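Local structure of putative Zn-dependent Alcohol Dehydrogenase (Rhodobacter sphaeroides, 3IV6) at residues 54-65 and 83-92. The protein binds S-adenosylmethionine in a Rossmann-type fold and, despite its dehydrogenase name, is probably an S-adenosylmethionine-dependent methyltransferase. Sequence-based numbering, arbitrary orientation.
Sequences ASTRFLIEKALE and LAEALADRCV. With SAM (S-adenosylmethionine), chain E.
A54 starts the contact, its CB lying 3.9 Å from CD2 of L83, while its backbone N is hydrogen-bonded to D74, which also hydrogen-bonds the S-adenosylmethionine. Next along, S55 turns to the cofactor, and its OG accepts a 2.7 Å hydrogen bond from the SAM amino N. R57 crosses L83 obliquely: with CG anti to the backbone N (chi1 178°), CG passes 3.9 Å from L83 CD1, and a bend at chi2 directs the guanidinium to A86, whose CB sits over one face, toward the rim. I60 faces inward, CD1 meeting L83 CD2 tip to tip and CG2 lying 4.1 Å from L87 CD1. E61 holds the R57 guanidinium by a salt bridge, NE to OE1 at 2.8 Å, tilted 21° from the guanidinium plane, with a weak second bond from NH2. The E61 chain also crosses R90 at about a right angle, without a salt bridge. L64 closes the row, CD1 against R90 CD and CD2 3.9 Å from V92 CB. An apolar row, I60 and L64 with L83, L87 and V92, is thus flanked by both arginines and E61. Strand 48-52, helix 57-65 and strand 69-74 form a Rossmann-type beta-alpha-beta unit; helix 77-86 follows, leading to edge strand 93-96.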
ATOM      1  N   ALA A  54       5.113  -4.835   5.123  1.00 27.89           N
ATOM      2  CA  ALA A  54       6.112  -4.965   6.176  1.00 25.18           C
ATOM      3  C   ALA A  54       6.922  -3.682   6.330  1.00 27.23           C
ATOM      4  O   ALA A  54       7.775  -3.576   7.211  1.00 26.94           O
ATOM      5  CB  ALA A  54       7.031  -6.144   5.895  1.00 27.45           C
ATOM      6  N   SER A  55       6.648  -2.708   5.468  1.00 28.20           N
ATOM      7  CA  SER A  55       7.375  -1.444   5.484  1.00 27.91           C
ATOM      8  C   SER A  55       6.868  -0.530   6.594  1.00 26.44           C
ATOM      9  O   SER A  55       7.580   0.363   7.050  1.00 28.74           O
ATOM     10  CB  SER A  55       7.257  -0.741   4.130  1.00 30.18           C
ATOM     11  OG  SER A  55       5.949  -0.232   3.932  1.00 31.11           O
ATOM     12  N   THR A  56       5.631  -0.761   7.025  1.00 24.56           N
ATOM     13  CA  THR A  56       5.003   0.080   8.052  1.00 25.58           C
ATOM     14  C   THR A  56       5.412  -0.342   9.470  1.00 26.54           C
ATOM     15  O   THR A  56       4.581  -0.731  10.322  1.00 18.96           O
ATOM     16  CB  THR A  56       3.458   0.119   7.930  1.00 21.86           C
ATOM     17  OG1 THR A  56       3.087  -0.108   6.568  1.00 25.91           O
ATOM     18  CG2 THR A  56       2.927   1.473   8.341  1.00 19.30           C
ATOM     19  N   ARG A  57       6.710  -0.185   9.714  1.00 24.33           N
ATOM     20  CA  ARG A  57       7.346  -0.683  10.914  1.00 28.22           C
ATOM     21  C   ARG A  57       6.845  -0.085  12.236  1.00 31.06           C
ATOM     22  O   ARG A  57       6.829  -0.785  13.247  1.00 31.40           O
ATOM     23  CB  ARG A  57       8.865  -0.542  10.796  1.00 26.13           C
ATOM     24  CG  ARG A  57       9.595  -1.005  12.029  1.00 26.50           C
ATOM     25  CD  ARG A  57      10.046   0.166  12.836  1.00 33.35           C
ATOM     26  NE  ARG A  57      10.532  -0.272  14.137  1.00 44.99           N
ATOM     27  CZ  ARG A  57      11.813  -0.298  14.495  1.00 49.50           C
ATOM     28  NH1 ARG A  57      12.773   0.117  13.665  1.00 42.33           N
ATOM     29  NH2 ARG A  57      12.130  -0.731  15.707  1.00 54.05           N
ATOM     30  N   PHE A  58       6.441   1.185  12.235  1.00 25.66           N
ATOM     31  CA  PHE A  58       6.052   1.835  13.489  1.00 27.85           C
ATOM     32  C   PHE A  58       4.586   1.584  13.807  1.00 28.99           C
ATOM     33  O   PHE A  58       4.222   1.409  14.966  1.00 25.98           O
ATOM     34  CB  PHE A  58       6.441   3.331  13.515  1.00 26.11           C
ATOM     35  CG  PHE A  58       7.914   3.546  13.298  1.00 29.30           C
ATOM     36  CD1 PHE A  58       8.830   3.075  14.226  1.00 26.73           C
ATOM     37  CD2 PHE A  58       8.390   4.137  12.134  1.00 27.82           C
ATOM     38  CE1 PHE A  58      10.192   3.228  14.014  1.00 27.04           C
ATOM     39  CE2 PHE A  58       9.735   4.286  11.921  1.00 27.20           C
ATOM     40  CZ  PHE A  58      10.637   3.831  12.862  1.00 27.93           C
ATOM     41  N   LEU A  59       3.759   1.524  12.765  1.00 27.91           N
ATOM     42  CA  LEU A  59       2.390   1.054  12.919  1.00 21.60           C
ATOM     43  C   LEU A  59       2.357  -0.369  13.477  1.00 23.72           C
ATOM     44  O   LEU A  59       1.614  -0.681  14.387  1.00 24.09           O
ATOM     45  CB  LEU A  59       1.656   1.086  11.592  1.00 18.67           C
ATOM     46  CG  LEU A  59       0.299   0.413  11.725  1.00 18.45           C
ATOM     47  CD1 LEU A  59      -0.555   1.159  12.768  1.00 19.06           C
ATOM     48  CD2 LEU A  59      -0.385   0.454  10.404  1.00 21.98           C
ATOM     49  N   ILE A  60       3.188  -1.242  12.943  1.00 28.94           N
ATOM     50  CA  ILE A  60       3.188  -2.605  13.427  1.00 25.77           C
ATOM     51  C   ILE A  60       3.602  -2.634  14.895  1.00 25.65           C
ATOM     52  O   ILE A  60       3.065  -3.399  15.684  1.00 29.08           O
ATOM     53  CB  ILE A  60       4.082  -3.482  12.527  1.00 24.05           C
ATOM     54  CG1 ILE A  60       3.392  -3.691  11.163  1.00 21.04           C
ATOM     55  CG2 ILE A  60       4.442  -4.805  13.203  1.00 16.99           C
ATOM     56  CD1 ILE A  60       4.373  -3.753   9.920  1.00 24.00           C
ATOM     57  N   GLU A  61       4.531  -1.765  15.272  1.00 26.85           N
ATOM     58  CA  GLU A  61       5.090  -1.786  16.624  1.00 27.84           C
ATOM     59  C   GLU A  61       4.092  -1.255  17.675  1.00 30.45           C
ATOM     60  O   GLU A  61       4.069  -1.746  18.800  1.00 33.49           O
ATOM     61  CB  GLU A  61       6.403  -1.016  16.641  1.00 28.29           C
ATOM     62  CG  GLU A  61       7.211  -1.078  17.913  1.00 42.31           C
ATOM     63  CD  GLU A  61       8.603  -0.463  17.711  1.00 61.37           C
ATOM     64  OE1 GLU A  61       9.010  -0.260  16.530  1.00 51.08           O
ATOM     65  OE2 GLU A  61       9.294  -0.197  18.725  1.00 60.92           O
ATOM     66  N   LYS A  62       3.266  -0.269  17.309  1.00 27.22           N
ATOM     67  CA  LYS A  62       2.191   0.195  18.180  1.00 30.75           C
ATOM     68  C   LYS A  62       1.090  -0.862  18.325  1.00 35.14           C
ATOM     69  O   LYS A  62       0.489  -1.004  19.393  1.00 33.99           O
ATOM     70  CB  LYS A  62       1.595   1.519  17.704  1.00 28.75           C
ATOM     71  CG  LYS A  62       2.502   2.718  17.911  1.00 37.74           C
ATOM     72  CD  LYS A  62       3.136   2.773  19.291  1.00 49.74           C
ATOM     73  CE  LYS A  62       3.796   4.140  19.531  1.00 60.17           C
ATOM     74  NZ  LYS A  62       3.940   4.556  20.956  1.00 51.42           N
ATOM     75  N   ALA A  63       0.839  -1.605  17.251  1.00 30.70           N
ATOM     76  CA  ALA A  63      -0.092  -2.724  17.281  1.00 25.75           C
ATOM     77  C   ALA A  63       0.321  -3.748  18.295  1.00 28.19           C
ATOM     78  O   ALA A  63      -0.523  -4.243  19.037  1.00 26.57           O
ATOM     79  CB  ALA A  63      -0.143  -3.381  15.966  1.00 24.16           C
ATOM     80  N   LEU A  64       1.599  -4.129  18.287  1.00 28.43           N
ATOM     81  CA  LEU A  64       2.078  -5.117  19.258  1.00 29.53           C
ATOM     82  C   LEU A  64       2.025  -4.537  20.673  1.00 32.46           C
ATOM     83  O   LEU A  64       1.637  -5.215  21.613  1.00 35.71           O
ATOM     84  CB  LEU A  64       3.484  -5.608  18.937  1.00 26.01           C
ATOM     85  CG  LEU A  64       3.713  -6.272  17.570  1.00 28.71           C
ATOM     86  CD1 LEU A  64       5.190  -6.179  17.129  1.00 26.78           C
ATOM     87  CD2 LEU A  64       3.195  -7.735  17.499  1.00 24.25           C
ATOM     88  N   GLU A  65       2.390  -3.273  20.828  1.00 32.83           N
ATOM     89  CA  GLU A  65       2.408  -2.666  22.158  1.00 36.49           C
ATOM     90  C   GLU A  65       0.976  -2.580  22.772  1.00 32.17           C
ATOM     91  O   GLU A  65       0.796  -2.724  23.957  1.00 28.58           O
ATOM     92  CB  GLU A  65       3.109  -1.311  22.066  1.00 43.31           C
ATOM     93  CG  GLU A  65       3.338  -0.565  23.380  1.00 63.17           C
ATOM     94  CD  GLU A  65       3.827   0.893  23.153  1.00 80.35           C
ATOM     95  OE1 GLU A  65       3.812   1.713  24.112  1.00 78.91           O
ATOM     96  OE2 GLU A  65       4.223   1.218  22.003  1.00 73.53           O
ATOM     97  N   LEU A  83      12.415  -6.303   8.581  1.00 41.59           N
ATOM     98  CA  LEU A  83      11.386  -6.058   9.582  1.00 33.68           C
ATOM     99  C   LEU A  83      11.590  -7.024  10.750  1.00 38.00           C
ATOM    100  O   LEU A  83      11.603  -6.607  11.910  1.00 41.25           O
ATOM    101  CB  LEU A  83       9.976  -6.178   8.990  1.00 30.21           C
ATOM    102  CG  LEU A  83       8.936  -6.021  10.107  1.00 31.95           C
ATOM    103  CD1 LEU A  83       8.950  -4.621  10.726  1.00 26.79           C
ATOM    104  CD2 LEU A  83       7.548  -6.454   9.709  1.00 26.60           C
ATOM    105  N   ALA A  84      11.760  -8.310  10.441  1.00 39.42           N
ATOM    106  CA  ALA A  84      12.036  -9.329  11.453  1.00 36.14           C
ATOM    107  C   ALA A  84      13.311  -9.020  12.218  1.00 38.37           C
ATOM    108  O   ALA A  84      13.464  -9.398  13.372  1.00 39.56           O
ATOM    109  CB  ALA A  84      12.146 -10.690  10.825  1.00 34.94           C
ATOM    110  N   GLU A  85      14.244  -8.344  11.572  1.00 40.06           N
ATOM    111  CA  GLU A  85      15.442  -7.913  12.281  1.00 47.18           C
ATOM    112  C   GLU A  85      15.154  -6.797  13.315  1.00 44.31           C
ATOM    113  O   GLU A  85      15.534  -6.907  14.482  1.00 38.35           O
ATOM    114  CB  GLU A  85      16.515  -7.503  11.276  1.00 53.72           C
ATOM    115  CG  GLU A  85      17.734  -6.833  11.874  1.00 65.95           C
ATOM    116  CD  GLU A  85      18.688  -6.352  10.798  1.00 84.40           C
ATOM    117  OE1 GLU A  85      18.614  -5.149  10.420  1.00 77.20           O
ATOM    118  OE2 GLU A  85      19.497  -7.191  10.327  1.00 85.17           O
ATOM    119  N   ALA A  86      14.470  -5.744  12.871  1.00 39.83           N
ATOM    120  CA  ALA A  86      14.058  -4.647  13.727  1.00 36.63           C
ATOM    121  C   ALA A  86      13.141  -5.071  14.883  1.00 45.46           C
ATOM    122  O   ALA A  86      13.007  -4.346  15.871  1.00 46.17           O
ATOM    123  CB  ALA A  86      13.387  -3.581  12.891  1.00 32.48           C
ATOM    124  N   LEU A  87      12.508  -6.234  14.770  1.00 45.47           N
ATOM    125  CA  LEU A  87      11.602  -6.718  15.817  1.00 51.99           C
ATOM    126  C   LEU A  87      12.007  -8.083  16.352  1.00 56.38           C
ATOM    127  O   LEU A  87      11.155  -8.943  16.563  1.00 57.04           O
ATOM    128  CB  LEU A  87      10.185  -6.829  15.253  1.00 48.13           C
ATOM    129  CG  LEU A  87       9.565  -5.536  14.726  1.00 48.75           C
ATOM    130  CD1 LEU A  87       8.297  -5.819  13.960  1.00 38.01           C
ATOM    131  CD2 LEU A  87       9.292  -4.580  15.886  1.00 48.22           C
ATOM    132  N   ALA A  88      13.302  -8.296  16.556  1.00 56.55           N
ATOM    133  CA  ALA A  88      13.774  -9.648  16.815  1.00 61.25           C
ATOM    134  C   ALA A  88      13.390 -10.086  18.232  1.00 65.00           C
ATOM    135  O   ALA A  88      13.256 -11.280  18.536  1.00 69.43           O
ATOM    136  CB  ALA A  88      15.283  -9.743  16.572  1.00 52.24           C
ATOM    137  N   ASP A  89      13.180  -9.106  19.094  1.00 60.06           N
ATOM    138  CA  ASP A  89      12.836  -9.397  20.473  1.00 67.65           C
ATOM    139  C   ASP A  89      11.329  -9.564  20.657  1.00 65.33           C
ATOM    140  O   ASP A  89      10.889 -10.204  21.617  1.00 67.72           O
ATOM    141  CB  ASP A  89      13.382  -8.308  21.410  1.00 75.33           C
ATOM    142  CG  ASP A  89      12.984  -6.894  20.972  1.00 75.34           C
ATOM    143  OD1 ASP A  89      12.534  -6.710  19.812  1.00 69.51           O
ATOM    144  OD2 ASP A  89      13.126  -5.960  21.796  1.00 77.93           O
ATOM    145  N   ARG A  90      10.540  -8.999  19.742  1.00 60.70           N
ATOM    146  CA  ARG A  90       9.082  -9.101  19.844  1.00 51.91           C
ATOM    147  C   ARG A  90       8.511 -10.409  19.295  1.00 48.44           C
ATOM    148  O   ARG A  90       9.131 -11.099  18.485  1.00 55.74           O
ATOM    149  CB  ARG A  90       8.421  -7.897  19.204  1.00 44.32           C
ATOM    150  CG  ARG A  90       8.653  -6.633  20.018  1.00 49.01           C
ATOM    151  CD  ARG A  90       8.246  -5.394  19.255  1.00 50.28           C
ATOM    152  NE  ARG A  90       8.055  -4.215  20.094  1.00 53.80           N
ATOM    153  CZ  ARG A  90       7.170  -4.123  21.090  1.00 63.81           C
ATOM    154  NH1 ARG A  90       6.389  -5.163  21.422  1.00 52.28           N
ATOM    155  NH2 ARG A  90       7.080  -2.980  21.770  1.00 67.72           N
ATOM    156  N   CYS A  91       7.327 -10.753  19.773  1.00 40.26           N
ATOM    157  CA  CYS A  91       6.598 -11.912  19.278  1.00 41.45           C
ATOM    158  C   CYS A  91       5.577 -11.512  18.184  1.00 36.08           C
ATOM    159  O   CYS A  91       4.538 -10.902  18.453  1.00 37.86           O
ATOM    160  CB  CYS A  91       5.912 -12.639  20.452  1.00 46.24           C
ATOM    161  SG  CYS A  91       4.710 -13.940  19.997  1.00 67.59           S
ATOM    162  N   VAL A  92       5.881 -11.855  16.948  1.00 29.62           N
ATOM    163  CA  VAL A  92       5.083 -11.418  15.823  1.00 30.03           C
ATOM    164  C   VAL A  92       5.340 -12.371  14.670  1.00 28.05           C
ATOM    165  O   VAL A  92       6.437 -12.890  14.523  1.00 32.86           O
ATOM    166  CB  VAL A  92       5.512 -10.032  15.351  1.00 31.74           C
ATOM    167  CG1 VAL A  92       6.923 -10.076  14.815  1.00 30.14           C
ATOM    168  CG2 VAL A  92       4.609  -9.554  14.256  1.00 28.31           C
TER
HETATM  169  N   SAM E 301       5.168   1.852   2.431  1.00 42.04           N
HETATM  170  CA  SAM E 301       4.228   2.912   2.749  1.00 38.72           C
HETATM  171  C   SAM E 301       3.913   2.937   4.229  1.00 30.22           C
HETATM  172  O   SAM E 301       4.390   2.133   5.042  1.00 27.19           O
HETATM  173  OXT SAM E 301       3.170   3.820   4.592  1.00 31.74           O
HETATM  174  CB  SAM E 301       2.975   2.822   1.886  1.00 37.81           C
HETATM  175  CG  SAM E 301       3.053   1.847   0.703  1.00 38.73           C
HETATM  176  SD  SAM E 301       2.772   0.083   1.063  1.00 56.25           S
HETATM  177  CE  SAM E 301       2.651   0.033   2.874  1.00 34.75           C
HETATM  178  C5' SAM E 301       4.361  -0.696   0.607  1.00 32.16           C
HETATM  179  C4' SAM E 301       4.737  -2.016   1.272  1.00 32.85           C
HETATM  180  O4' SAM E 301       3.815  -3.022   0.891  1.00 31.89           O
HETATM  181  C3' SAM E 301       6.096  -2.532   0.836  1.00 36.31           C
HETATM  182  O3' SAM E 301       6.675  -3.148   1.963  1.00 34.93           O
HETATM  183  C2' SAM E 301       5.793  -3.617  -0.175  1.00 34.20           C
HETATM  184  O2' SAM E 301       6.730  -4.671  -0.112  1.00 33.84           O
HETATM  185  C1' SAM E 301       4.425  -4.119   0.252  1.00 27.21           C
HETATM  186  N9  SAM E 301       3.610  -4.522  -0.902  1.00 21.57           N
HETATM  187  C8  SAM E 301       3.428  -3.805  -2.056  1.00 23.23           C
HETATM  188  N7  SAM E 301       2.630  -4.521  -2.893  1.00 23.35           N
HETATM  189  C5  SAM E 301       2.289  -5.697  -2.296  1.00 24.76           C
HETATM  190  C6  SAM E 301       1.495  -6.783  -2.709  1.00 25.11           C
HETATM  191  N6  SAM E 301       0.894  -6.826  -3.901  1.00 21.75           N
HETATM  192  N1  SAM E 301       1.359  -7.851  -1.857  1.00 24.76           N
HETATM  193  C2  SAM E 301       2.013  -7.837  -0.632  1.00 27.24           C
HETATM  194  N3  SAM E 301       2.778  -6.775  -0.210  1.00 21.07           N
HETATM  195  C4  SAM E 301       2.918  -5.713  -1.037  1.00 22.55           C